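Local structure of glutathione peroxidase-like protein (Trypanosoma brucei, 2VUP) at residues 27-32 with 49-54; 101-106 with 115-120; 31-36 with 41-46. The protein probably reduces hydroperoxides as a tryparedoxin-dependent member of the glutathione peroxidase family, built on a thioredoxin-like fold. All coordinates share one frame; numbering follows the deposited sequence. Where two conformers were deposited one is given.

Contact 1. Residues 27-32 with 49-54; sequences SIFDFE and SPLLIY
I28 meets L51 and I53 in a small, purely apolar contact, buried where the N-terminal loop of this thioredoxin-like fold lies over one face of the central sheet. No hydrogen bond joins the two segments, and the backbones stay well apart, with the CA atoms of I28 and L51 10.3 Å from each other. The side chains bridge that gap. In I28, CG1 sits between the backbone N and the carbonyl carbon (chi1 66°) and reaches on to the strand, where CD1 comes tip to tip with two branches at once, 4.0 Å from CD2 of L51 and 4.1 Å from CD1 of I53. Two residues apart on strand 51-56, L51 and I53 turn to the same face of the sheet and offer their ends to one methyl group. F29 adds a looser touch, CZ to L51 CD1 at 4.5 Å, while CG1 of I28 lies over the centre of one face of the F29 ring. An ST turn shapes the loop locally: F29 N donates to S27 OG at 3.2 Å. Helix 130-138 borders the contact through L131 against I28 and Y132 against I53. Within the sheet, strand 51-56 runs between strands 83-88 and 154-157, and L85 and F87 of the former extend the apolar layer.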
ATOM      1  N   SER A  27       5.390 -15.126  -0.331  1.00 33.88           N
ATOM      2  CA  SER A  27       5.088 -13.918   0.432  1.00 32.65           C
ATOM      3  C   SER A  27       5.562 -12.657  -0.288  1.00 32.12           C
ATOM      4  O   SER A  27       6.184 -12.728  -1.354  1.00 31.80           O
ATOM      5  CB  SER A  27       5.708 -13.980   1.835  1.00 32.66           C
ATOM      6  OG  SER A  27       7.117 -13.861   1.786  1.00 32.17           O
ATOM      7  N   ILE A  28       5.262 -11.506   0.310  1.00 31.17           N
ATOM      8  CA  ILE A  28       5.722 -10.223  -0.212  1.00 30.67           C
ATOM      9  C   ILE A  28       7.232 -10.039  -0.007  1.00 30.32           C
ATOM     10  O   ILE A  28       7.868  -9.236  -0.691  1.00 29.96           O
ATOM     11  CB  ILE A  28       4.916  -9.023   0.380  1.00 30.61           C
ATOM     12  CG1 ILE A  28       5.164  -8.858   1.886  1.00 29.94           C
ATOM     13  CG2 ILE A  28       3.409  -9.164   0.049  1.00 30.27           C
ATOM     14  CD1 ILE A  28       4.907  -7.458   2.408  1.00 28.77           C
ATOM     15  N   PHE A  29       7.798 -10.819   0.914  1.00 29.79           N
ATOM     16  CA  PHE A  29       9.215 -10.717   1.262  1.00 29.25           C
ATOM     17  C   PHE A  29      10.148 -11.381   0.250  1.00 28.68           C
ATOM     18  O   PHE A  29      11.365 -11.295   0.373  1.00 28.56           O
ATOM     19  CB  PHE A  29       9.449 -11.236   2.685  1.00 29.56           C
ATOM     20  CG  PHE A  29       8.508 -10.639   3.691  1.00 29.62           C
ATOM     21  CD1 PHE A  29       8.580  -9.281   4.009  1.00 29.80           C
ATOM     22  CD2 PHE A  29       7.519 -11.416   4.285  1.00 29.86           C
ATOM     23  CE1 PHE A  29       7.697  -8.714   4.924  1.00 29.41           C
ATOM     24  CE2 PHE A  29       6.637 -10.861   5.205  1.00 28.84           C
ATOM     25  CZ  PHE A  29       6.720  -9.506   5.519  1.00 29.55           C
ATOM     26  N   ASP A  30       9.568 -12.016  -0.761  1.00 28.14           N
ATOM     27  CA  ASP A  30      10.338 -12.529  -1.887  1.00 27.91           C
ATOM     28  C   ASP A  30      10.586 -11.449  -2.954  1.00 27.18           C
ATOM     29  O   ASP A  30      11.133 -11.731  -4.017  1.00 27.32           O
ATOM     30  CB  ASP A  30       9.636 -13.750  -2.492  1.00 28.34           C
ATOM     31  CG  ASP A  30       9.598 -14.945  -1.535  1.00 29.33           C
ATOM     32  OD1 ASP A  30      10.198 -14.879  -0.437  1.00 30.54           O
ATOM     33  OD2 ASP A  30       8.952 -15.951  -1.883  1.00 30.06           O
ATOM     34  N   PHE A  31      10.193 -10.213  -2.656  1.00 26.10           N
ATOM     35  CA  PHE A  31      10.308  -9.109  -3.614  1.00 25.11           C
ATOM     36  C   PHE A  31      11.158  -7.951  -3.103  1.00 24.77           C
ATOM     37  O   PHE A  31      11.237  -7.705  -1.899  1.00 24.36           O
ATOM     38  CB  PHE A  31       8.919  -8.627  -4.055  1.00 24.50           C
ATOM     39  CG  PHE A  31       8.100  -9.701  -4.698  1.00 23.49           C
ATOM     40  CD1 PHE A  31       8.274 -10.009  -6.044  1.00 22.23           C
ATOM     41  CD2 PHE A  31       7.184 -10.438  -3.951  1.00 22.52           C
ATOM     42  CE1 PHE A  31       7.539 -11.024  -6.644  1.00 21.45           C
ATOM     43  CE2 PHE A  31       6.438 -11.455  -4.543  1.00 22.53           C
ATOM     44  CZ  PHE A  31       6.621 -11.746  -5.899  1.00 22.83           C
ATOM     45  N   GLU A  32      11.809  -7.263  -4.042  1.00 24.60           N
ATOM     46  CA  GLU A  32      12.692  -6.141  -3.734  1.00 24.84           C
ATOM     47  C   GLU A  32      12.021  -4.849  -4.163  1.00 23.97           C
ATOM     48  O   GLU A  32      11.543  -4.742  -5.292  1.00 24.04           O
ATOM     49  CB  GLU A  32      14.007  -6.258  -4.498  1.00 25.36           C
ATOM     50  CG  GLU A  32      14.772  -7.554  -4.305  1.00 27.93           C
ATOM     51  CD  GLU A  32      15.820  -7.723  -5.380  1.00 30.53           C
ATOM     52  OE1 GLU A  32      16.942  -7.223  -5.180  1.00 32.00           O
ATOM     53  OE2 GLU A  32      15.509  -8.309  -6.443  1.00 32.88           O
ATOM     54  N   SER A  49       4.317  -9.437  11.382  1.00 31.15           N
ATOM     55  CA  SER A  49       3.104  -8.665  11.672  1.00 30.38           C
ATOM     56  C   SER A  49       2.423  -8.151  10.394  1.00 29.56           C
ATOM     57  O   SER A  49       3.076  -8.040   9.349  1.00 29.46           O
ATOM     58  CB  SER A  49       3.382  -7.519  12.658  1.00 30.47           C
ATOM     59  OG  SER A  49       4.711  -7.057  12.571  1.00 31.42           O
ATOM     60  N   PRO A  50       1.101  -7.870  10.463  1.00 28.59           N
ATOM     61  CA  PRO A  50       0.359  -7.424   9.280  1.00 27.79           C
ATOM     62  C   PRO A  50       0.712  -6.022   8.777  1.00 26.61           C
ATOM     63  O   PRO A  50       1.161  -5.172   9.551  1.00 26.70           O
ATOM     64  CB  PRO A  50      -1.105  -7.478   9.741  1.00 27.88           C
ATOM     65  CG  PRO A  50      -1.054  -7.341  11.202  1.00 28.24           C
ATOM     66  CD  PRO A  50       0.219  -8.003  11.639  1.00 28.75           C
ATOM     67  N   LEU A  51       0.505  -5.809   7.478  1.00 25.35           N
ATOM     68  CA  LEU A  51       0.733  -4.514   6.821  1.00 24.25           C
ATOM     69  C   LEU A  51      -0.444  -4.164   5.911  1.00 22.93           C
ATOM     70  O   LEU A  51      -1.177  -5.052   5.458  1.00 23.04           O
ATOM     71  CB  LEU A  51       1.983  -4.545   5.923  1.00 24.16           C
ATOM     72  CG  LEU A  51       3.343  -5.163   6.228  1.00 24.96           C
ATOM     73  CD1 LEU A  51       3.297  -6.681   6.220  1.00 23.89           C
ATOM     74  CD2 LEU A  51       4.350  -4.655   5.174  1.00 24.62           C
ATOM     75  N   LEU A  52      -0.585  -2.872   5.618  1.00 21.11           N
ATOM     76  CA  LEU A  52      -1.494  -2.406   4.579  1.00 19.71           C
ATOM     77  C   LEU A  52      -0.719  -1.644   3.499  1.00 18.70           C
ATOM     78  O   LEU A  52      -0.056  -0.651   3.783  1.00 18.87           O
ATOM     79  CB  LEU A  52      -2.616  -1.546   5.178  1.00 19.64           C
ATOM     80  CG  LEU A  52      -3.790  -1.099   4.294  1.00 19.20           C
ATOM     81  CD1 LEU A  52      -4.655  -2.268   3.849  1.00 17.45           C
ATOM     82  CD2 LEU A  52      -4.626  -0.079   5.052  1.00 19.14           C
ATOM     83  N   ILE A  53      -0.790  -2.129   2.264  1.00 17.60           N
ATOM     84  CA  ILE A  53      -0.050  -1.513   1.157  1.00 16.14           C
ATOM     85  C   ILE A  53      -0.971  -0.793   0.169  1.00 16.01           C
ATOM     86  O   ILE A  53      -1.799  -1.427  -0.482  1.00 15.56           O
ATOM     87  CB  ILE A  53       0.832  -2.552   0.403  1.00 15.93           C
ATOM     88  CG1 ILE A  53       1.787  -3.251   1.388  1.00 15.14           C
ATOM     89  CG2 ILE A  53       1.581  -1.866  -0.746  1.00 13.92           C
ATOM     90  CD1 ILE A  53       2.526  -4.460   0.825  1.00 15.29           C
ATOM     91  N   TYR A  54      -0.807   0.528   0.078  1.00 15.88           N
ATOM     92  CA  TYR A  54      -1.521   1.381  -0.887  1.00 15.75           C
ATOM     93  C   TYR A  54      -0.683   1.686  -2.133  1.00 15.74           C
ATOM     94  O   TYR A  54       0.549   1.834  -2.060  1.00 15.63           O
ATOM     95  CB  TYR A  54      -1.874   2.729  -0.249  1.00 15.82           C
ATOM     96  CG  TYR A  54      -3.060   2.741   0.700  1.00 16.27           C
ATOM     97  CD1 TYR A  54      -4.314   3.166   0.269  1.00 16.29           C
ATOM     98  CD2 TYR A  54      -2.919   2.349   2.034  1.00 17.54           C
ATOM     99  CE1 TYR A  54      -5.416   3.184   1.134  1.00 16.91           C
ATOM    100  CE2 TYR A  54      -4.009   2.374   2.914  1.00 17.49           C
ATOM    101  CZ  TYR A  54      -5.250   2.789   2.458  1.00 17.42           C
ATOM    102  OH  TYR A  54      -6.322   2.803   3.322  1.00 17.28           O
TER

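Contact 2. Residues 101-106 with 115-120; sequences EEIKEF and FPIMAK
I103 projects from helix 100-111 and packs against both I117 and K120, each of its two branches taking a separate partner in the extended segment 115-120. The shorter branch, CG2, stands anti to the backbone N and meets CG2 of I117 at 4.2 Å. The two side chains cross obliquely, each touching the other through its gamma methyl. In the longer branch of I103, CG1 lies beside the backbone N (chi1 -66°), and CD1 extends from it, with chi2 at 152°, to the flank of K120. There the methyl rests against two methylenes of the lysine, at 3.9 Å from both CG and CD of K120. This is contact with the aliphatic part of the chain, not with its charge. K120 bends at chi3 (62°), so that the part beyond CD leaves the line of the first methylenes. Its NZ finds hydrogen-bond partners beyond both segments, in the backbone carbonyls of E96 and G98, just before the helix. V107, one turn further along the helix, also touches I117, and I117 in turn reaches A86 of strand 83-88. No hydrogen bond links the two segments across the contact; the backbone N-H of K120 is instead accepted by the side-chain carboxylate (OE2) of E100, at the beginning of the helix. The chemistry is therefore divided along K120: its methylenes extend the apolar surface of I103 and I117, while its ammonium group, probably charged, ties the same residue to the loop leading into helix 100-111.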
ATOM      1  N   GLU A 101      10.718  13.231  -4.175  1.00 31.92           N
ATOM      2  CA  GLU A 101      10.998  14.292  -3.190  0.50 32.61           C
ATOM      3  C   GLU A 101       9.801  15.232  -3.016  1.00 32.90           C
ATOM      4  O   GLU A 101       9.483  15.663  -1.902  1.00 33.14           O
ATOM      5  CB  GLU A 101      12.242  15.096  -3.593  0.50 32.67           C
ATOM      6  CG  GLU A 101      12.631  16.197  -2.601  0.50 33.26           C
ATOM      7  CD  GLU A 101      13.345  17.369  -3.258  0.50 33.85           C
ATOM      8  OE1 GLU A 101      14.330  17.141  -3.997  0.50 33.65           O
ATOM      9  OE2 GLU A 101      12.922  18.523  -3.026  0.50 34.46           O
ATOM     10  N   GLU A 102       9.144  15.555  -4.129  1.00 33.61           N
ATOM     11  CA  GLU A 102       7.938  16.391  -4.103  1.00 34.48           C
ATOM     12  C   GLU A 102       6.790  15.662  -3.408  1.00 34.91           C
ATOM     13  O   GLU A 102       6.056  16.259  -2.607  1.00 34.63           O
ATOM     14  CB  GLU A 102       7.532  16.801  -5.517  1.00 34.71           C
ATOM     15  CG  GLU A 102       8.365  17.937  -6.080  1.00 35.98           C
ATOM     16  CD  GLU A 102       8.379  17.995  -7.601  1.00 37.39           C
ATOM     17  OE1 GLU A 102       7.950  17.020  -8.262  1.00 37.93           O
ATOM     18  OE2 GLU A 102       8.842  19.023  -8.138  1.00 38.19           O
ATOM     19  N   ILE A 103       6.658  14.366  -3.706  1.00 35.21           N
ATOM     20  CA  ILE A 103       5.652  13.518  -3.070  1.00 35.51           C
ATOM     21  C   ILE A 103       5.917  13.414  -1.560  1.00 36.17           C
ATOM     22  O   ILE A 103       5.009  13.616  -0.751  1.00 36.01           O
ATOM     23  CB  ILE A 103       5.582  12.107  -3.728  1.00 35.26           C
ATOM     24  CG1 ILE A 103       5.088  12.206  -5.175  1.00 34.67           C
ATOM     25  CG2 ILE A 103       4.671  11.179  -2.930  1.00 35.08           C
ATOM     26  CD1 ILE A 103       5.591  11.089  -6.080  1.00 34.07           C
ATOM     27  N   LYS A 104       7.162  13.114  -1.191  1.00 37.15           N
ATOM     28  CA  LYS A 104       7.573  13.060   0.217  1.00 38.32           C
ATOM     29  C   LYS A 104       7.172  14.318   0.985  1.00 38.88           C
ATOM     30  O   LYS A 104       6.637  14.230   2.090  1.00 38.91           O
ATOM     31  CB  LYS A 104       9.086  12.834   0.337  1.00 38.45           C
ATOM     32  CG  LYS A 104       9.502  11.371   0.320  1.00 39.06           C
ATOM     33  CD  LYS A 104      10.932  11.178  -0.190  1.00 40.34           C
ATOM     34  CE  LYS A 104      12.005  11.529   0.837  1.00 41.65           C
ATOM     35  NZ  LYS A 104      12.652  12.848   0.546  1.00 42.41           N
ATOM     36  N   GLU A 105       7.415  15.482   0.387  1.00 39.74           N
ATOM     37  CA  GLU A 105       7.121  16.755   1.040  1.00 40.84           C
ATOM     38  C   GLU A 105       5.617  17.002   1.185  1.00 41.02           C
ATOM     39  O   GLU A 105       5.139  17.288   2.283  1.00 41.21           O
ATOM     40  CB  GLU A 105       7.808  17.919   0.315  1.00 41.03           C
ATOM     41  CG  GLU A 105       7.997  19.165   1.187  1.00 42.78           C
ATOM     42  CD  GLU A 105       8.800  18.886   2.457  1.00 44.71           C
ATOM     43  OE1 GLU A 105      10.028  18.652   2.360  1.00 45.58           O
ATOM     44  OE2 GLU A 105       8.200  18.899   3.552  1.00 45.34           O
ATOM     45  N   PHE A 106       4.885  16.879   0.080  1.00 41.40           N
ATOM     46  CA  PHE A 106       3.426  17.037   0.064  1.00 41.76           C
ATOM     47  C   PHE A 106       2.747  16.182   1.140  1.00 42.14           C
ATOM     48  O   PHE A 106       1.920  16.670   1.916  1.00 42.02           O
ATOM     49  CB  PHE A 106       2.891  16.692  -1.334  1.00 41.64           C
ATOM     50  CG  PHE A 106       1.393  16.546  -1.407  1.00 41.59           C
ATOM     51  CD1 PHE A 106       0.579  17.660  -1.595  1.00 42.03           C
ATOM     52  CD2 PHE A 106       0.796  15.288  -1.317  1.00 41.73           C
ATOM     53  CE1 PHE A 106      -0.812  17.526  -1.674  1.00 41.99           C
ATOM     54  CE2 PHE A 106      -0.591  15.141  -1.390  1.00 41.20           C
ATOM     55  CZ  PHE A 106      -1.396  16.263  -1.568  1.00 41.60           C
ATOM     56  N   PHE A 115       4.524   7.042   7.821  1.00 29.73           N
ATOM     57  CA  PHE A 115       4.798   5.724   7.264  1.00 27.37           C
ATOM     58  C   PHE A 115       5.700   5.805   6.016  1.00 25.86           C
ATOM     59  O   PHE A 115       5.807   6.865   5.396  1.00 25.41           O
ATOM     60  CB  PHE A 115       3.494   4.952   6.997  1.00 27.13           C
ATOM     61  CG  PHE A 115       2.473   5.712   6.185  1.00 27.28           C
ATOM     62  CD1 PHE A 115       1.362   6.279   6.804  1.00 26.63           C
ATOM     63  CD2 PHE A 115       2.607   5.837   4.800  1.00 26.58           C
ATOM     64  CE1 PHE A 115       0.409   6.974   6.063  1.00 26.86           C
ATOM     65  CE2 PHE A 115       1.661   6.528   4.048  1.00 26.61           C
ATOM     66  CZ  PHE A 115       0.561   7.103   4.681  1.00 26.77           C
ATOM     67  N   PRO A 116       6.376   4.694   5.667  1.00 24.41           N
ATOM     68  CA  PRO A 116       7.282   4.665   4.515  1.00 23.31           C
ATOM     69  C   PRO A 116       6.614   4.943   3.168  1.00 22.40           C
ATOM     70  O   PRO A 116       5.622   4.289   2.818  1.00 21.63           O
ATOM     71  CB  PRO A 116       7.809   3.229   4.534  1.00 23.28           C
ATOM     72  CG  PRO A 116       7.651   2.788   5.942  1.00 24.05           C
ATOM     73  CD  PRO A 116       6.360   3.397   6.363  1.00 24.26           C
ATOM     74  N   ILE A 117       7.165   5.915   2.439  1.00 21.18           N
ATOM     75  CA  ILE A 117       6.774   6.213   1.061  1.00 20.34           C
ATOM     76  C   ILE A 117       7.829   5.622   0.118  1.00 19.41           C
ATOM     77  O   ILE A 117       9.030   5.868   0.279  1.00 19.10           O
ATOM     78  CB  ILE A 117       6.659   7.739   0.791  1.00 20.36           C
ATOM     79  CG1 ILE A 117       5.785   8.445   1.844  1.00 21.23           C
ATOM     80  CG2 ILE A 117       6.131   8.007  -0.618  1.00 20.24           C
ATOM     81  CD1 ILE A 117       4.356   7.934   1.940  1.00 22.04           C
ATOM     82  N   MET A 118       7.369   4.858  -0.868  1.00 17.96           N
ATOM     83  CA  MET A 118       8.257   4.155  -1.788  1.00 16.67           C
ATOM     84  C   MET A 118       8.524   4.946  -3.079  1.00 15.77           C
ATOM     85  O   MET A 118       7.932   6.000  -3.314  1.00 14.96           O
ATOM     86  CB  MET A 118       7.685   2.765  -2.109  1.00 16.91           C
ATOM     87  CG  MET A 118       7.326   1.923  -0.881  1.00 17.80           C
ATOM     88  SD  MET A 118       8.753   1.544   0.167  1.00 19.88           S
ATOM     89  CE  MET A 118       7.989   1.291   1.751  1.00 20.66           C
ATOM     90  N   ALA A 119       9.432   4.429  -3.905  1.00 14.62           N
ATOM     91  CA  ALA A 119       9.684   4.986  -5.226  1.00 14.13           C
ATOM     92  C   ALA A 119       8.471   4.741  -6.128  1.00 13.89           C
ATOM     93  O   ALA A 119       7.783   3.717  -5.986  1.00 13.17           O
ATOM     94  CB  ALA A 119      10.911   4.345  -5.836  1.00 13.82           C
ATOM     95  N   LYS A 120       8.233   5.669  -7.057  1.00 13.55           N
ATOM     96  CA  LYS A 120       7.149   5.557  -8.036  1.00 14.25           C
ATOM     97  C   LYS A 120       7.301   4.285  -8.873  1.00 13.51           C
ATOM     98  O   LYS A 120       8.404   3.911  -9.263  1.00 13.24           O
ATOM     99  CB  LYS A 120       7.093   6.776  -8.966  1.00 14.01           C
ATOM    100  CG  LYS A 120       6.947   8.142  -8.264  1.00 16.55           C
ATOM    101  CD  LYS A 120       6.969   9.323  -9.263  1.00 16.61           C
ATOM    102  CE  LYS A 120       5.812   9.268 -10.260  1.00 18.69           C
ATOM    103  NZ  LYS A 120       5.725  10.484 -11.124  1.00 19.67           N
TER

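Contact 3. Residues 31-36 with 41-46; sequences FEVLDA and YNLVQH
V33 and Y41 are joined by the one direct hydrogen bond between the two segments, from Y41 N to V33 O at 2.9 Å. It is nearly straight, with an N-H...O angle of 167°. A water continues the pairing: its oxygen accepts from V33 N and donates to Y41 O, 2.7 Å away, so a solvent molecule fills in where the backbones do not bond directly. Outside the pair, OD2 of D35 forms a salt bridge with NZ of K39. Apolar packing accompanies these bonds. V33 and Y41 lie side by side and point the same way, with CG2 of V33 4.1 Å from CB of Y41. CB of D35 touches both CB and CD1 of Y41, and CD2 of L43 lies 4.4 Å from CG2 of V33. The same L43 methyl also makes a van der Waals contact with a carbonyl, CD2 to F31 O at 3.5 Å. Polar bonds within 41-46 brace this turn. With CG anti to the backbone N (chi1 177°), the ring of Y41 directs its OH to H46 NE2, and the two hydrogen-bond at 2.6 Å, NE2 lying at the edge of the tyrosine ring. An inverse gamma turn centred on N42 bends the chain, and the amide of Q45 closes back on N42 O. L85 of strand 83-88 packs against Y41 and L43, while V33 rests on F87 of that strand and on L131 of helix 130-138.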
ATOM      1  N   PHE A  31      10.193 -10.213  -2.656  1.00 26.10           N
ATOM      2  CA  PHE A  31      10.308  -9.109  -3.614  1.00 25.11           C
ATOM      3  C   PHE A  31      11.158  -7.951  -3.103  1.00 24.77           C
ATOM      4  O   PHE A  31      11.237  -7.705  -1.899  1.00 24.36           O
ATOM      5  CB  PHE A  31       8.919  -8.627  -4.055  1.00 24.50           C
ATOM      6  CG  PHE A  31       8.100  -9.701  -4.698  1.00 23.49           C
ATOM      7  CD1 PHE A  31       8.274 -10.009  -6.044  1.00 22.23           C
ATOM      8  CD2 PHE A  31       7.184 -10.438  -3.951  1.00 22.52           C
ATOM      9  CE1 PHE A  31       7.539 -11.024  -6.644  1.00 21.45           C
ATOM     10  CE2 PHE A  31       6.438 -11.455  -4.543  1.00 22.53           C
ATOM     11  CZ  PHE A  31       6.621 -11.746  -5.899  1.00 22.83           C
ATOM     12  N   GLU A  32      11.809  -7.263  -4.042  1.00 24.60           N
ATOM     13  CA  GLU A  32      12.692  -6.141  -3.734  1.00 24.84           C
ATOM     14  C   GLU A  32      12.021  -4.849  -4.163  1.00 23.97           C
ATOM     15  O   GLU A  32      11.543  -4.742  -5.292  1.00 24.04           O
ATOM     16  CB  GLU A  32      14.007  -6.258  -4.498  1.00 25.36           C
ATOM     17  CG  GLU A  32      14.772  -7.554  -4.305  1.00 27.93           C
ATOM     18  CD  GLU A  32      15.820  -7.723  -5.380  1.00 30.53           C
ATOM     19  OE1 GLU A  32      16.942  -7.223  -5.180  1.00 32.00           O
ATOM     20  OE2 GLU A  32      15.509  -8.309  -6.443  1.00 32.88           O
ATOM     21  N   VAL A  33      11.993  -3.871  -3.267  1.00 22.84           N
ATOM     22  CA  VAL A  33      11.418  -2.570  -3.594  1.00 22.22           C
ATOM     23  C   VAL A  33      12.360  -1.434  -3.231  1.00 21.52           C
ATOM     24  O   VAL A  33      13.152  -1.541  -2.294  1.00 21.40           O
ATOM     25  CB  VAL A  33      10.020  -2.343  -2.934  1.00 22.27           C
ATOM     26  CG1 VAL A  33       8.984  -3.320  -3.507  1.00 22.25           C
ATOM     27  CG2 VAL A  33      10.101  -2.459  -1.420  1.00 22.56           C
ATOM     28  N   LEU A  34      12.267  -0.354  -3.995  1.00 21.11           N
ATOM     29  CA  LEU A  34      13.009   0.864  -3.730  1.00 20.68           C
ATOM     30  C   LEU A  34      12.148   1.835  -2.943  1.00 20.34           C
ATOM     31  O   LEU A  34      10.962   1.995  -3.231  1.00 20.04           O
ATOM     32  CB  LEU A  34      13.419   1.531  -5.043  1.00 20.63           C
ATOM     33  CG  LEU A  34      14.449   0.882  -5.961  1.00 21.46           C
ATOM     34  CD1 LEU A  34      14.585   1.727  -7.231  1.00 22.43           C
ATOM     35  CD2 LEU A  34      15.808   0.718  -5.268  1.00 21.20           C
ATOM     36  N   ASP A  35      12.753   2.486  -1.951  1.00 19.72           N
ATOM     37  CA  ASP A  35      12.087   3.566  -1.242  1.00 19.29           C
ATOM     38  C   ASP A  35      12.143   4.851  -2.066  1.00 19.11           C
ATOM     39  O   ASP A  35      12.773   4.889  -3.130  1.00 17.90           O
ATOM     40  CB  ASP A  35      12.662   3.749   0.170  1.00 19.51           C
ATOM     41  CG  ASP A  35      14.088   4.278   0.177  1.00 19.69           C
ATOM     42  OD1 ASP A  35      14.602   4.704  -0.881  1.00 18.52           O
ATOM     43  OD2 ASP A  35      14.697   4.278   1.271  1.00 20.42           O
ATOM     44  N   ALA A  36      11.479   5.893  -1.574  1.00 19.38           N
ATOM     45  CA  ALA A  36      11.385   7.165  -2.293  1.00 20.19           C
ATOM     46  C   ALA A  36      12.747   7.829  -2.521  1.00 20.65           C
ATOM     47  O   ALA A  36      12.877   8.707  -3.371  1.00 20.88           O
ATOM     48  CB  ALA A  36      10.427   8.116  -1.571  1.00 20.28           C
ATOM     49  N   TYR A  41      14.749  -0.865   0.010  1.00 23.39           N
ATOM     50  CA  TYR A  41      14.028  -0.686   1.264  1.00 23.70           C
ATOM     51  C   TYR A  41      14.057  -1.980   2.087  1.00 24.40           C
ATOM     52  O   TYR A  41      13.892  -3.068   1.540  1.00 24.66           O
ATOM     53  CB  TYR A  41      12.586  -0.220   0.999  1.00 23.50           C
ATOM     54  CG  TYR A  41      11.765  -0.091   2.261  1.00 22.74           C
ATOM     55  CD1 TYR A  41      11.896   1.022   3.087  1.00 22.23           C
ATOM     56  CD2 TYR A  41      10.884  -1.094   2.643  1.00 22.24           C
ATOM     57  CE1 TYR A  41      11.165   1.139   4.254  1.00 21.95           C
ATOM     58  CE2 TYR A  41      10.144  -0.990   3.810  1.00 23.28           C
ATOM     59  CZ  TYR A  41      10.295   0.130   4.610  1.00 22.42           C
ATOM     60  OH  TYR A  41       9.572   0.238   5.762  1.00 23.07           O
ATOM     61  N   ASN A  42      14.278  -1.852   3.395  1.00 25.49           N
ATOM     62  CA  ASN A  42      14.322  -3.002   4.294  1.00 26.61           C
ATOM     63  C   ASN A  42      12.903  -3.501   4.544  1.00 27.05           C
ATOM     64  O   ASN A  42      12.275  -3.153   5.544  1.00 27.23           O
ATOM     65  CB  ASN A  42      15.049  -2.640   5.606  1.00 27.05           C
ATOM     66  CG  ASN A  42      15.229  -3.838   6.551  1.00 27.81           C
ATOM     67  OD1 ASN A  42      15.173  -4.997   6.137  1.00 29.07           O
ATOM     68  ND2 ASN A  42      15.448  -3.548   7.832  1.00 28.83           N
ATOM     69  N   LEU A  43      12.410  -4.304   3.606  1.00 27.42           N
ATOM     70  CA  LEU A  43      11.036  -4.794   3.614  1.00 28.06           C
ATOM     71  C   LEU A  43      10.780  -5.894   4.651  1.00 28.51           C
ATOM     72  O   LEU A  43       9.682  -5.983   5.202  1.00 28.41           O
ATOM     73  CB  LEU A  43      10.643  -5.276   2.206  1.00 27.74           C
ATOM     74  CG  LEU A  43       9.192  -5.670   1.898  1.00 28.18           C
ATOM     75  CD1 LEU A  43       8.250  -4.485   2.055  1.00 28.08           C
ATOM     76  CD2 LEU A  43       9.063  -6.266   0.496  1.00 28.07           C
ATOM     77  N   VAL A  44      11.795  -6.719   4.910  1.00 29.21           N
ATOM     78  CA  VAL A  44      11.638  -7.926   5.734  1.00 29.92           C
ATOM     79  C   VAL A  44      11.578  -7.610   7.233  1.00 30.09           C
ATOM     80  O   VAL A  44      11.366  -8.501   8.057  1.00 30.33           O
ATOM     81  CB  VAL A  44      12.725  -9.001   5.416  1.00 30.13           C
ATOM     82  CG1 VAL A  44      12.267 -10.394   5.844  1.00 30.37           C
ATOM     83  CG2 VAL A  44      13.039  -9.016   3.933  1.00 30.84           C
ATOM     84  N   GLN A  45      11.751  -6.336   7.576  1.00 30.59           N
ATOM     85  CA  GLN A  45      11.613  -5.864   8.948  1.00 30.91           C
ATOM     86  C   GLN A  45      10.157  -5.898   9.419  1.00 31.27           C
ATOM     87  O   GLN A  45       9.884  -5.854  10.620  1.00 31.19           O
ATOM     88  CB  GLN A  45      12.145  -4.437   9.068  1.00 31.08           C
ATOM     89  CG  GLN A  45      11.299  -3.400   8.345  1.00 31.44           C
ATOM     90  CD  GLN A  45      11.812  -1.993   8.518  1.00 32.85           C
ATOM     91  OE1 GLN A  45      11.809  -1.447   9.625  1.00 34.76           O
ATOM     92  NE2 GLN A  45      12.244  -1.387   7.424  1.00 32.43           N
ATOM     93  N   HIS A  46       9.233  -5.946   8.460  1.00 31.55           N
ATOM     94  CA  HIS A  46       7.800  -5.951   8.749  1.00 31.92           C
ATOM     95  C   HIS A  46       7.238  -7.375   8.819  1.00 32.14           C
ATOM     96  O   HIS A  46       6.063  -7.567   9.134  1.00 32.22           O
ATOM     97  CB  HIS A  46       7.040  -5.110   7.709  1.00 31.59           C
ATOM     98  CG  HIS A  46       7.556  -3.709   7.566  1.00 31.00           C
ATOM     99  ND1 HIS A  46       7.589  -2.815   8.614  1.00 29.75           N
ATOM    100  CD2 HIS A  46       8.062  -3.050   6.495  1.00 30.10           C
ATOM    101  CE1 HIS A  46       8.089  -1.665   8.195  1.00 30.32           C
ATOM    102  NE2 HIS A  46       8.382  -1.782   6.913  1.00 29.90           N
TER
HETATM  103  O   HOH W   1      13.508  -4.431  -0.817  1.00 30.30           O

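Overall arrangement
Contacts 1 and 3 overlap at F31 and E32, and contact 2 comes later in the chain. Contacts 1 and 3 have centres about 8 Å apart and touch directly, F29 and I28 packing on L43 while L51 meets H46. Contact 2 lies about 14 Å from contact 3 and 18 Å from contact 1, centre to centre. Segment 115-120 links contact 2 to contact 3 by probable backbone hydrogen bonds from A119 N to L34 O and from A36 N to I117 O. All three contacts adjoin strand 83-88, and segment 115-120 joins helix 100-111 to the N-terminal loop and to that strand; I103 lies about 12 Å, side chain to side chain, from the predicted active-site C60.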